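Local coordinates for protein Ufm1-specific protease (Caenorhabditis elegans, PDB 5EJJ) that cleaves the peptide bond at the C-terminal glycine of the ubiquitin-like modifier Ufm1, acting as a thiol protease, and helps odorant receptors reach olfactory cilia, at residues 68-73 with 301-306; 127-132 with 243-248; 157-162 with 259-264. All coordinates share one frame; numbering follows the deposited sequence.

Contact 1. Residues 68-73 with 301-306; sequences SLSADI and LLHLQL
Ser68 and His303 are joined through their backbones: the amide N of His303 gives its hydrogen to Ser68 O at 2.7 Å. Around this bond the loop leaving helix 59-68 runs against the start of strand 302-306, and Ser68 CA comes within 3.3 Å of His303 O in a CA-H...O contact. The imidazole of His303 then bends back to the loop. Its CG stands beside the backbone N (chi1 -46°), which brings the ring edge past Ser68 O and on to the hydroxyl of Ser70. His303 NE2 and Ser70 OG are hydrogen-bonded at 2.9 Å, in the plane of the ring, with either able to be the donor. A water bound to Ser70 OG also accepts a hydrogen bond from Leu301 N at 2.8 Å; the hydroxyl thus holds the ring directly and, through the water, the backbone of Leu301 just ahead of the strand. Leucine methyls pack round Ser68: Leu304 CD2 lies 3.4 Å from Ser68 OG, and Leu302 CD1 is 4.0 Å from Ser68 CB. The Ser68 hydroxyl itself is bonded to Phe64 O in the preceding helix. Strand 302-306 pairs on its other edge with strand 289-293, while Arg266 of helix 253-280 binds Leu69 O and Ile73 O, tying the loop of the N-terminal MPN region to that long helix.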
# COMPACT_ATOMS: atom_id res chain seq x y z
N SER A 68 14.22 -0.20 6.05
CA SER A 68 12.98 -0.51 5.37
C SER A 68 12.10 0.70 5.14
O SER A 68 11.12 0.62 4.42
CB SER A 68 12.23 -1.55 6.14
OG SER A 68 13.03 -2.72 6.20
N LEU A 69 12.46 1.82 5.75
CA LEU A 69 11.71 3.05 5.62
C LEU A 69 12.29 3.92 4.51
O LEU A 69 13.42 3.72 4.07
CB LEU A 69 11.74 3.79 6.95
CG LEU A 69 11.40 2.85 8.08
CD1 LEU A 69 11.49 3.56 9.39
CD2 LEU A 69 10.01 2.34 7.88
N SER A 70 11.51 4.89 4.05
CA SER A 70 11.94 5.78 2.98
C SER A 70 13.11 6.60 3.40
O SER A 70 13.23 6.99 4.56
CB SER A 70 10.82 6.71 2.54
OG SER A 70 10.00 6.08 1.59
N ALA A 71 13.96 6.89 2.42
CA ALA A 71 15.29 7.43 2.63
C ALA A 71 15.33 8.76 3.37
O ALA A 71 16.32 9.07 4.02
CB ALA A 71 16.01 7.53 1.32
N ASP A 72 14.25 9.54 3.30
CA ASP A 72 14.21 10.82 4.01
C ASP A 72 13.90 10.69 5.50
O ASP A 72 13.90 11.67 6.24
CB ASP A 72 13.22 11.76 3.34
CG ASP A 72 11.78 11.34 3.56
OD1 ASP A 72 11.41 10.19 3.22
OD2 ASP A 72 11.02 12.16 4.09
N ILE A 73 13.66 9.47 5.95
CA ILE A 73 13.22 9.20 7.30
C ILE A 73 14.29 8.47 8.08
O ILE A 73 14.92 7.55 7.58
CB ILE A 73 11.96 8.35 7.23
CG1 ILE A 73 10.85 9.17 6.62
CG2 ILE A 73 11.56 7.83 8.59
CD1 ILE A 73 9.50 8.55 6.76
N LEU A 301 6.20 5.10 2.21
CA LEU A 301 6.27 3.72 1.74
C LEU A 301 7.12 2.83 2.63
O LEU A 301 7.86 3.32 3.48
CB LEU A 301 6.81 3.70 0.31
CG LEU A 301 5.99 4.49 -0.71
CD1 LEU A 301 6.76 4.70 -2.00
CD2 LEU A 301 4.68 3.76 -1.00
N LEU A 302 7.01 1.52 2.42
CA LEU A 302 7.78 0.51 3.13
C LEU A 302 8.53 -0.32 2.10
O LEU A 302 7.93 -0.77 1.12
CB LEU A 302 6.85 -0.43 3.90
CG LEU A 302 7.39 -1.73 4.48
CD1 LEU A 302 8.26 -1.51 5.69
CD2 LEU A 302 6.24 -2.56 4.90
N HIS A 303 9.83 -0.53 2.31
CA HIS A 303 10.69 -1.10 1.29
C HIS A 303 11.32 -2.38 1.78
O HIS A 303 11.94 -2.39 2.82
CB HIS A 303 11.78 -0.13 0.92
CG HIS A 303 11.29 1.26 0.72
ND1 HIS A 303 11.16 1.83 -0.53
CD2 HIS A 303 10.92 2.22 1.61
CE1 HIS A 303 10.72 3.06 -0.40
NE2 HIS A 303 10.56 3.32 0.89
N LEU A 304 11.17 -3.46 1.03
CA LEU A 304 11.63 -4.73 1.54
C LEU A 304 12.19 -5.61 0.45
O LEU A 304 11.67 -5.66 -0.67
CB LEU A 304 10.49 -5.46 2.24
CG LEU A 304 9.83 -4.81 3.45
CD1 LEU A 304 8.62 -5.60 3.85
CD2 LEU A 304 10.82 -4.69 4.59
N GLN A 305 13.29 -6.28 0.79
CA GLN A 305 13.82 -7.38 0.00
C GLN A 305 13.18 -8.63 0.57
O GLN A 305 13.28 -8.90 1.77
CB GLN A 305 15.33 -7.44 0.18
CG GLN A 305 15.98 -6.15 -0.15
CD GLN A 305 15.70 -5.78 -1.58
OE1 GLN A 305 14.93 -4.86 -1.84
NE2 GLN A 305 16.29 -6.51 -2.51
N LEU A 306 12.47 -9.38 -0.29
CA LEU A 306 11.70 -10.54 0.17
C LEU A 306 12.36 -11.89 -0.16
O LEU A 306 12.78 -12.13 -1.30
CB LEU A 306 10.31 -10.50 -0.45
CG LEU A 306 9.45 -9.33 -0.02
CD1 LEU A 306 8.17 -9.38 -0.79
CD2 LEU A 306 9.20 -9.43 1.47
O HOH W 1 7.48 7.16 0.80

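Contact 2. Residues 127-132 with 243-248; sequences ASCVSR and VVFPAF
Cys129 and Phe245 face each other as a hydrogen-bonded pair in an antiparallel ladder, Cys129 N to Phe245 O at 2.8 Å and Phe245 N to Cys129 O at 2.9 Å. Equivalent pairs follow on both sides, Ala127 with Ala247 and Ser131 with Val243. Over these short segments the N-to-C directions of the two strands lie 145° apart. The side chain of Cys129 can be followed outward along the face it shares with Ala127, Ser131, Val243, Phe245 and Ala247. Its CB sits over the ring face of Phe245, 3.5 Å from the centroid and displaced toward the rim, where CZ is the nearest ring atom: a CH-pi contact. With SG beside the backbone N (chi1 -55°), the sulfur leans toward Ala247, reaching its CB at 3.6 Å, while still making an oblique sulfur-aromatic contact with the Phe245 ring. That ring lies back over the neighbouring strand because CG stands between its own backbone N and carbonyl carbon (chi1 64°).

Strand 235-247 is one of the two outermost strands of a five-stranded mixed sheet, and strand 127-139, next to it, passes the sheet on to strand 199-205 through backbone bonds from Ser128 and Val130. Helix 253-280 packs on the Phe245 face, with Ala263 touching both Val243 and Phe245.

Ser128, Val130, Val244 and Pro246 point to the other face. There Val130 CG2 meets Val244 CG2 at 3.9 Å, the two side chains crossing obliquely, and the other branch of Val244, CG1, comes against Ser128 CB at 3.8 Å. The hydroxyl of Ser128 is turned to Pro195 O, which accepts its hydrogen bond.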
# COMPACT_ATOMS: atom_id res chain seq x y z
N ALA A 127 6.47 12.78 -4.79
CA ALA A 127 6.46 11.75 -5.81
C ALA A 127 7.46 10.65 -5.43
O ALA A 127 8.29 10.84 -4.55
CB ALA A 127 6.80 12.35 -7.16
N SER A 128 7.35 9.49 -6.07
CA SER A 128 8.34 8.42 -5.91
C SER A 128 9.24 8.33 -7.13
O SER A 128 8.75 8.01 -8.20
CB SER A 128 7.64 7.08 -5.74
OG SER A 128 7.08 6.96 -4.45
N CYS A 129 10.54 8.58 -6.97
CA CYS A 129 11.53 8.24 -8.00
C CYS A 129 11.92 6.78 -7.90
O CYS A 129 12.11 6.29 -6.80
CB CYS A 129 12.79 9.06 -7.83
SG CYS A 129 12.49 10.80 -7.79
N VAL A 130 12.09 6.10 -9.02
CA VAL A 130 12.42 4.68 -8.97
C VAL A 130 13.40 4.25 -10.08
O VAL A 130 13.42 4.82 -11.15
CB VAL A 130 11.13 3.85 -9.03
CG1 VAL A 130 10.40 4.16 -10.28
CG2 VAL A 130 11.42 2.38 -8.95
N SER A 131 14.24 3.25 -9.81
CA SER A 131 15.11 2.68 -10.83
C SER A 131 15.41 1.22 -10.50
O SER A 131 15.32 0.83 -9.35
CB SER A 131 16.40 3.49 -10.97
OG SER A 131 17.16 3.45 -9.77
N ARG A 132 15.71 0.41 -11.53
CA ARG A 132 16.21 -0.94 -11.31
C ARG A 132 17.69 -0.85 -11.13
O ARG A 132 18.39 -0.11 -11.83
CB ARG A 132 15.97 -1.83 -12.51
CG ARG A 132 14.71 -2.57 -12.47
CD ARG A 132 14.82 -3.85 -13.27
NE ARG A 132 14.29 -4.95 -12.47
CZ ARG A 132 14.36 -6.22 -12.81
NH1 ARG A 132 14.94 -6.55 -13.97
NH2 ARG A 132 13.86 -7.16 -11.98
N VAL A 243 14.66 0.43 -6.69
CA VAL A 243 15.09 1.30 -5.61
C VAL A 243 14.27 2.59 -5.70
O VAL A 243 14.34 3.31 -6.68
CB VAL A 243 16.57 1.61 -5.67
CG1 VAL A 243 16.97 2.51 -4.54
CG2 VAL A 243 17.37 0.34 -5.60
N VAL A 244 13.47 2.84 -4.65
CA VAL A 244 12.50 3.93 -4.64
C VAL A 244 12.88 4.99 -3.62
O VAL A 244 13.15 4.66 -2.47
CB VAL A 244 11.13 3.43 -4.24
CG1 VAL A 244 10.14 4.52 -4.43
CG2 VAL A 244 10.75 2.23 -5.07
N PHE A 245 12.91 6.25 -4.04
CA PHE A 245 13.14 7.36 -3.12
C PHE A 245 12.22 8.55 -3.41
O PHE A 245 11.87 8.81 -4.56
CB PHE A 245 14.60 7.79 -3.15
CG PHE A 245 15.07 8.34 -4.47
CD1 PHE A 245 15.52 7.50 -5.47
CD2 PHE A 245 15.13 9.72 -4.68
CE1 PHE A 245 16.00 8.01 -6.68
CE2 PHE A 245 15.60 10.24 -5.89
CZ PHE A 245 16.03 9.38 -6.89
N PRO A 246 11.79 9.27 -2.35
CA PRO A 246 10.85 10.38 -2.51
C PRO A 246 11.40 11.63 -3.19
O PRO A 246 12.49 12.09 -2.87
CB PRO A 246 10.46 10.70 -1.07
CG PRO A 246 11.51 10.14 -0.26
CD PRO A 246 11.94 8.91 -0.94
N ALA A 247 10.62 12.15 -4.14
CA ALA A 247 10.81 13.47 -4.75
C ALA A 247 9.82 14.45 -4.11
O ALA A 247 8.62 14.39 -4.41
CB ALA A 247 10.51 13.38 -6.22
N PHE A 248 10.30 15.32 -3.24
CA PHE A 248 9.40 16.27 -2.59
C PHE A 248 9.41 17.59 -3.35
O PHE A 248 10.45 18.00 -3.87
CB PHE A 248 9.79 16.50 -1.13
CG PHE A 248 9.60 15.30 -0.26
CD1 PHE A 248 8.33 14.83 0.02
CD2 PHE A 248 10.69 14.64 0.27
CE1 PHE A 248 8.14 13.73 0.82
CE2 PHE A 248 10.51 13.53 1.07
CZ PHE A 248 9.23 13.07 1.34

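Contact 3. Residues 157-162 with 259-264; sequences MASFRF and RSREAF
Aromatic contact joins Phe162 and Phe264. The edge of Phe162 is directed at the face of Phe264 in a T-shaped pair, with centroids 5.0 Å apart and planes at 74°; Phe162 CE2 stands above the Phe264 ring, nearest to CE1 at 3.5 Å. The same ring receives Ser159 CB, which meets Phe264 CD1 at 3.4 Å. Within the loop, Ser159 CA lies over the centre of the other ring, that of Phe162, the turn thereby folding over its own aromatic residue.

The second kind of contact is packing of a long polar side chain. Arg261, extended from CG to NE with CG anti to the backbone N (chi1 -166°), runs out from the helix across the turn: Ser159 OG lies over one face of its guanidinium, and Phe160 CB comes to 3.3 Å from NE. No direct hydrogen bond spans the segments, the Ser159 hydroxyl being bonded instead to Asn265 and Ser156. Replacing Arg261 by an alanine would probably strip Ser159 and Phe160 of this cover and open a gap between the turn and the helix.

A water bonded to Ser260 OG adds a weak link to Ser159 O. Phe264 also packs on Val133 and Tyr135 of strand 127-139: the packing of a helix on one face of a mixed sheet, with the short 3-10 turn 159-161, ahead of strand 163-166, set against the helix.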
# COMPACT_ATOMS: atom_id res chain seq x y z
N MET A 157 29.97 2.46 -0.20
CA MET A 157 31.00 3.46 -0.54
C MET A 157 31.09 3.64 -2.04
O MET A 157 31.77 4.54 -2.51
CB MET A 157 32.40 3.04 -0.07
CG MET A 157 32.47 2.22 1.19
SD MET A 157 32.84 3.22 2.64
CE MET A 157 31.22 3.95 2.96
N ALA A 158 30.42 2.77 -2.78
CA ALA A 158 30.49 2.78 -4.24
C ALA A 158 29.35 3.59 -4.85
O ALA A 158 29.47 4.12 -5.96
CB ALA A 158 30.46 1.33 -4.78
N SER A 159 28.25 3.68 -4.10
CA SER A 159 26.98 4.22 -4.59
C SER A 159 27.02 5.71 -4.93
O SER A 159 26.22 6.19 -5.74
CB SER A 159 25.88 3.95 -3.56
OG SER A 159 26.19 4.55 -2.30
N PHE A 160 27.96 6.45 -4.33
CA PHE A 160 28.12 7.88 -4.61
C PHE A 160 28.54 8.16 -6.07
O PHE A 160 28.62 9.31 -6.49
CB PHE A 160 29.06 8.58 -3.59
CG PHE A 160 30.53 8.42 -3.89
CD1 PHE A 160 31.22 7.29 -3.47
CD2 PHE A 160 31.23 9.42 -4.57
CE1 PHE A 160 32.60 7.15 -3.74
CE2 PHE A 160 32.61 9.29 -4.85
CZ PHE A 160 33.29 8.15 -4.43
N ARG A 161 28.78 7.11 -6.84
CA ARG A 161 29.25 7.27 -8.20
C ARG A 161 28.18 6.87 -9.24
O ARG A 161 28.40 6.97 -10.46
CB ARG A 161 30.55 6.48 -8.37
CG ARG A 161 31.41 6.82 -9.62
CD ARG A 161 32.01 8.27 -9.64
NE ARG A 161 33.07 8.42 -10.65
CZ ARG A 161 32.87 8.68 -11.95
NH1 ARG A 161 31.64 8.83 -12.42
NH2 ARG A 161 33.92 8.78 -12.77
N PHE A 162 27.00 6.43 -8.79
CA PHE A 162 25.94 6.10 -9.74
C PHE A 162 25.30 7.37 -10.30
O PHE A 162 25.36 8.44 -9.69
CB PHE A 162 24.85 5.28 -9.07
CG PHE A 162 25.31 3.97 -8.52
CD1 PHE A 162 26.53 3.43 -8.88
CD2 PHE A 162 24.50 3.26 -7.65
CE1 PHE A 162 26.93 2.21 -8.37
CE2 PHE A 162 24.89 2.03 -7.15
CZ PHE A 162 26.11 1.52 -7.50
N ARG A 259 19.35 11.59 -1.50
CA ARG A 259 18.29 10.63 -1.19
C ARG A 259 18.41 9.32 -1.95
O ARG A 259 18.29 8.25 -1.35
CB ARG A 259 16.91 11.23 -1.39
CG ARG A 259 16.34 11.76 -0.09
CD ARG A 259 14.82 11.78 -0.08
NE ARG A 259 14.29 12.88 -0.88
CZ ARG A 259 14.35 14.15 -0.52
NH1 ARG A 259 14.93 14.50 0.62
NH2 ARG A 259 13.84 15.07 -1.32
N SER A 260 18.66 9.41 -3.25
CA SER A 260 18.82 8.25 -4.12
C SER A 260 19.90 7.33 -3.57
O SER A 260 19.79 6.11 -3.63
CB SER A 260 19.31 8.73 -5.47
OG SER A 260 20.65 9.16 -5.32
N ARG A 261 20.94 7.94 -3.05
CA ARG A 261 22.09 7.21 -2.58
C ARG A 261 21.73 6.47 -1.31
O ARG A 261 21.94 5.27 -1.22
CB ARG A 261 23.23 8.17 -2.33
CG ARG A 261 24.52 7.50 -2.17
CD ARG A 261 25.59 8.44 -1.68
NE ARG A 261 26.77 7.65 -1.38
CZ ARG A 261 27.12 7.26 -0.16
NH1 ARG A 261 26.40 7.64 0.90
NH2 ARG A 261 28.20 6.50 -0.00
N GLU A 262 21.19 7.19 -0.32
CA GLU A 262 20.71 6.54 0.91
C GLU A 262 19.68 5.45 0.61
O GLU A 262 19.66 4.39 1.26
CB GLU A 262 20.08 7.55 1.87
CG GLU A 262 19.51 6.94 3.17
CD GLU A 262 20.58 6.46 4.14
OE1 GLU A 262 21.77 6.84 4.00
OE2 GLU A 262 20.23 5.68 5.07
N ALA A 263 18.82 5.72 -0.38
CA ALA A 263 17.79 4.78 -0.79
C ALA A 263 18.44 3.47 -1.22
O ALA A 263 18.08 2.38 -0.73
CB ALA A 263 16.96 5.38 -1.91
N PHE A 264 19.42 3.59 -2.11
CA PHE A 264 20.17 2.44 -2.61
C PHE A 264 20.93 1.68 -1.50
O PHE A 264 20.97 0.45 -1.51
CB PHE A 264 21.16 2.85 -3.71
CG PHE A 264 22.06 1.74 -4.11
CD1 PHE A 264 23.34 1.68 -3.64
CD2 PHE A 264 21.58 0.70 -4.90
CE1 PHE A 264 24.17 0.61 -3.99
CE2 PHE A 264 22.40 -0.37 -5.24
CZ PHE A 264 23.70 -0.41 -4.80
O HOH W 2 22.84 6.83 -5.79

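How the contacts relate
From the N terminus, the loop 68-73 of the MPN region comes first and finds its partner only at 301-306, so contact 1 closes the longest loop and encloses both other contacts. Within it, strand 127-139 pairs with strand 235-247 in contact 2, and turn 157-162 meets helix 253-280 in contact 3; these two loops cross, because 157-162 lies between the segments of contact 2 and 259-264 follows them. Strand 235-247 leads on to helix 253-280, which the Arg259 NE to Pro246 O bond helps hold to the sheet. Ala71 and Asp72 pack on that helix, and Asp72 also on Phe248, joining the MPN loop to both.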